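Local atomic coordinates of putative glucarate dehydratase (Pseudomonas fluorescens, PDB entry 4IT1), a protein that probably catalyses the magnesium-dependent dehydration of D-glucarate to 5-dehydro-4-deoxy-D-glucarate. Residues 221-224 / 225-229. Numbering follows the deposited sequence.
Sequences PEHE and VACIK
The first turns of helix 221-234, the crossover helix between parallel strands 212-215 and 240-243, bring His223 and Cys227 together one turn apart. In this sulfur-aromatic contact Cys227 SG lies 3.7 Å from His223 NE2 and 4.1 Å from the centroid of the His223 ring, approaching obliquely, 31° off the ring normal. With CG anti to the backbone N (chi1 176°), the imidazole swings out beside its own carbonyl carbon; NE2 makes a weak hydrogen bond to Leu191 O, just ahead of helix 193-207.

Four i to i+4 backbone bonds build the turn, from Val225 N to Pro221 O (2.9 Å, N-H...O angle 158°) through to Ile228 N and Glu224 O (3.1 Å). Proline suits the opening position because a first-turn residue needs no amide hydrogen for such bonding. Val225 CG2 lies 3.2 Å from the backbone Pro221 O, and the side chains of Pro221 and Val225 both touch Met256 of helix 250-260, which follows strand 240-243 in the barrel. Ile228 is buried against Leu240 and Ile242 of that strand, where an apolar branched chain fills the helix-strand interface.

Glu224 is buried, yet its carboxylate is provided for: OE2 accepts hydrogen bonds from the backbone N atoms of Thr218 and Leu219, and OE1 a weak one from Gly217, tying the helix to the turn that follows strand 212-215. The exposed Glu222 instead reaches a salt bridge with Arg255.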
# COMPACT_ATOMS: atom_id res chain seq x y z
N PRO A 221 1.23 -6.46 39.56
CA PRO A 221 0.53 -5.40 38.83
C PRO A 221 0.14 -4.19 39.70
O PRO A 221 0.21 -3.07 39.22
CB PRO A 221 -0.68 -6.12 38.21
CG PRO A 221 -0.77 -7.45 38.88
CD PRO A 221 0.61 -7.79 39.35
N GLU A 222 -0.24 -4.41 40.97
CA GLU A 222 -0.45 -3.30 41.91
C GLU A 222 0.81 -2.44 42.08
O GLU A 222 0.72 -1.22 42.19
CB GLU A 222 -0.91 -3.78 43.28
CG GLU A 222 -2.41 -4.04 43.40
CD GLU A 222 -2.79 -5.48 43.09
OE1 GLU A 222 -1.93 -6.26 42.60
OE2 GLU A 222 -3.96 -5.84 43.33
N HIS A 223 1.97 -3.09 42.10
CA HIS A 223 3.23 -2.37 42.26
C HIS A 223 3.52 -1.56 41.01
O HIS A 223 3.98 -0.42 41.10
CB HIS A 223 4.40 -3.31 42.58
CG HIS A 223 5.73 -2.62 42.66
ND1 HIS A 223 6.15 -1.94 43.79
CD2 HIS A 223 6.71 -2.47 41.75
CE1 HIS A 223 7.34 -1.42 43.57
NE2 HIS A 223 7.71 -1.73 42.34
N GLU A 224 3.24 -2.14 39.85
CA GLU A 224 3.51 -1.45 38.59
C GLU A 224 2.57 -0.25 38.40
O GLU A 224 2.98 0.77 37.86
CB GLU A 224 3.45 -2.42 37.40
CG GLU A 224 4.57 -3.46 37.39
CD GLU A 224 4.54 -4.37 36.17
OE1 GLU A 224 3.44 -4.77 35.72
OE2 GLU A 224 5.63 -4.70 35.65
N VAL A 225 1.32 -0.39 38.85
CA VAL A 225 0.34 0.70 38.83
C VAL A 225 0.87 1.89 39.64
O VAL A 225 0.87 3.02 39.14
CB VAL A 225 -1.05 0.24 39.36
CG1 VAL A 225 -1.94 1.43 39.72
CG2 VAL A 225 -1.74 -0.64 38.34
N ALA A 226 1.33 1.63 40.86
CA ALA A 226 1.96 2.64 41.72
C ALA A 226 3.15 3.35 41.05
O ALA A 226 3.36 4.55 41.27
CB ALA A 226 2.36 2.03 43.05
N CYS A 227 3.91 2.61 40.24
CA CYS A 227 5.02 3.20 39.50
C CYS A 227 4.55 4.15 38.39
O CYS A 227 5.24 5.11 38.05
CB CYS A 227 5.94 2.12 38.92
SG CYS A 227 6.75 1.11 40.18
N ILE A 228 3.37 3.87 37.84
CA ILE A 228 2.77 4.77 36.86
C ILE A 228 2.30 6.06 37.53
O ILE A 228 2.56 7.15 37.02
CB ILE A 228 1.64 4.09 36.07
CG1 ILE A 228 2.23 3.15 35.02
CG2 ILE A 228 0.76 5.12 35.37
CD1 ILE A 228 1.34 1.96 34.76
N LYS A 229 1.60 5.92 38.65
CA LYS A 229 1.17 7.07 39.47
C LYS A 229 2.35 8.01 39.73
O LYS A 229 2.27 9.21 39.46
CB LYS A 229 0.58 6.61 40.80
CG LYS A 229 -0.59 5.64 40.71
CD LYS A 229 -1.91 6.35 40.49
CE LYS A 229 -3.06 5.35 40.53
NZ LYS A 229 -4.25 5.89 39.82